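Local coordinates for effector protein B, substrate of the Dot/Icm secretion system (PDB 4JVS) that probably acts, through this GAP domain, as a GTPase-activating protein that speeds GTP hydrolysis on a partner GTPase, at residues L136-A139 with P140-A143. Residues are numbered along the deposited sequence; the frame is centred on the assembly and turned at random.
Sequences LRFA and PYEA. With GDP (guanosine-5'-diphosphate), chain D; AF3 (aluminum fluoride), chain E.
Phe138 and Tyr141 are the two ends of a type I beta turn, with Ala139 and Pro140 at its corners, that leads directly into helix 142-151. Tyr141 N donates to Phe138 O over 3.3 Å in a nearly straight bond, the donor lying 32° out of the carbonyl plane. A weak bond from Glu142 N to Ala139 O, 3.4 Å, carries the winding one residue further toward the helix. Pro140 takes the third position of the turn, where its nitrogen has no hydrogen to donate.

The two aromatic side chains leave the turn together. Phe138 holds CG anti to its backbone nitrogen (chi1 -166°), which brings Phe138 CE2 within 3.4 Å of Tyr141 CD2. Their ring planes lie within 14° of each other, but the offset, with centroids 5.5 Å apart, leaves almost no shared face. Ile121 of helix 118-124 touches both; His110 and Tyr116 meet the Phe138 ring edge-to-face, and Tyr141 OH is hydrogen-bonded to Ile113 O and Asn93 ND2.

The buried aromatic pair thus lies against helix 118-124 and neighbouring aromatic side chains, while Arg137, just before the turn, extends to the nucleotide site of another protein chain, consistent with the arginine finger of a GAP. The GDP and aluminium fluoride, with a water 2.3 Å from the aluminium, probably mimic the transition state of hydrolysis. Glu142 CG packs 3.8 Å from Phe138 O, and its carboxylate forms a salt bridge with a basic side chain of the other protein. Arg137 is extended from CG to NE, presenting the edge of its guanidinium to the phosphate: NH2 donates to GDP O1B over 3.2 Å, and NH1 makes a weak 2.7 Å bond to fluorine F3 of the aluminium fluoride.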
# COMPACT_ATOMS: atom_id res chain seq x y z
N LEU A 136 -1.81 6.17 -2.06
CA LEU A 136 -2.59 6.86 -1.03
C LEU A 136 -3.42 5.80 -0.33
O LEU A 136 -4.21 5.10 -0.97
CB LEU A 136 -3.46 7.95 -1.65
CG LEU A 136 -2.85 9.36 -1.66
CD1 LEU A 136 -1.53 9.38 -2.42
CD2 LEU A 136 -3.81 10.37 -2.22
N ARG A 137 -3.22 5.68 0.98
CA ARG A 137 -3.82 4.62 1.79
C ARG A 137 -5.33 4.50 1.72
O ARG A 137 -6.06 5.50 1.72
CB ARG A 137 -3.42 4.78 3.25
CG ARG A 137 -2.00 4.43 3.53
CD ARG A 137 -1.78 4.35 5.01
NE ARG A 137 -0.44 3.86 5.30
CZ ARG A 137 -0.10 2.59 5.23
NH1 ARG A 137 -1.00 1.68 4.90
NH2 ARG A 137 1.14 2.23 5.50
N PHE A 138 -5.79 3.25 1.68
CA PHE A 138 -7.20 2.93 1.73
C PHE A 138 -7.35 1.72 2.66
O PHE A 138 -7.83 0.66 2.26
CB PHE A 138 -7.74 2.64 0.33
CG PHE A 138 -9.22 2.64 0.24
CD1 PHE A 138 -9.96 3.72 0.70
CD2 PHE A 138 -9.89 1.56 -0.31
CE1 PHE A 138 -11.36 3.73 0.61
CE2 PHE A 138 -11.28 1.56 -0.39
CZ PHE A 138 -12.01 2.64 0.06
N ALA A 139 -6.93 1.91 3.91
CA ALA A 139 -6.79 0.84 4.88
C ALA A 139 -8.04 -0.00 5.21
O ALA A 139 -7.92 -1.19 5.52
CB ALA A 139 -6.17 1.39 6.17
N PRO A 140 -9.25 0.60 5.16
CA PRO A 140 -10.35 -0.26 5.60
C PRO A 140 -10.69 -1.40 4.64
O PRO A 140 -11.46 -2.28 5.03
CB PRO A 140 -11.53 0.71 5.71
CG PRO A 140 -10.90 2.05 5.91
CD PRO A 140 -9.69 2.01 5.05
N TYR A 141 -10.13 -1.39 3.43
CA TYR A 141 -10.43 -2.45 2.47
C TYR A 141 -9.27 -3.38 2.13
O TYR A 141 -9.45 -4.34 1.39
CB TYR A 141 -11.08 -1.89 1.20
CG TYR A 141 -12.57 -1.68 1.34
CD1 TYR A 141 -13.46 -2.74 1.16
CD2 TYR A 141 -13.09 -0.44 1.68
CE1 TYR A 141 -14.84 -2.56 1.30
CE2 TYR A 141 -14.46 -0.24 1.83
CZ TYR A 141 -15.33 -1.30 1.64
OH TYR A 141 -16.68 -1.10 1.79
N GLU A 142 -8.09 -3.11 2.70
CA GLU A 142 -6.91 -3.95 2.48
C GLU A 142 -7.08 -5.40 2.94
O GLU A 142 -6.65 -6.32 2.25
CB GLU A 142 -5.69 -3.35 3.18
CG GLU A 142 -5.21 -2.04 2.60
CD GLU A 142 -4.42 -2.20 1.30
OE1 GLU A 142 -4.42 -3.32 0.73
OE2 GLU A 142 -3.80 -1.20 0.86
N ALA A 143 -7.68 -5.59 4.11
CA ALA A 143 -7.90 -6.94 4.63
C ALA A 143 -9.07 -7.65 3.94
O ALA A 143 -8.91 -8.80 3.52
CB ALA A 143 -8.07 -6.93 6.15
PB GDP D . 3.91 0.49 6.63
O1B GDP D . 2.92 -0.37 5.82
O2B GDP D . 5.09 0.85 5.70
O3B GDP D . 4.36 -0.23 7.89
O3A GDP D . 3.15 1.79 7.06
PA GDP D . 3.85 3.00 7.78
O1A GDP D . 3.87 4.21 6.88
O2A GDP D . 5.26 2.67 8.17
O5' GDP D . 2.97 3.25 9.05
C5' GDP D . 2.82 4.58 9.36
C4' GDP D . 1.42 4.93 9.81
O4' GDP D . 1.09 4.39 11.06
C3' GDP D . 1.53 6.40 9.93
O3' GDP D . 0.82 7.03 8.93
C2' GDP D . 1.15 6.71 11.33
O2' GDP D . -0.13 7.24 11.40
C1' GDP D . 1.26 5.39 12.03
N9 GDP D . 2.47 5.19 12.84
C8 GDP D . 3.65 4.67 12.43
N7 GDP D . 4.53 4.61 13.43
C5 GDP D . 3.95 5.09 14.54
C6 GDP D . 4.41 5.27 15.91
O6 GDP D . 5.54 4.96 16.25
N1 GDP D . 3.52 5.82 16.83
C2 GDP D . 2.18 6.21 16.52
N2 GDP D . 1.31 6.76 17.52
N3 GDP D . 1.75 6.04 15.25
C4 GDP D . 2.63 5.47 14.21
AL AF3 E . 2.22 -0.69 4.38
F1 AF3 E . 2.48 -2.35 4.43
F2 AF3 E . 3.64 0.15 4.17
F3 AF3 E . 0.82 -0.01 3.76
O HOH W 1 2.88 -1.06 2.22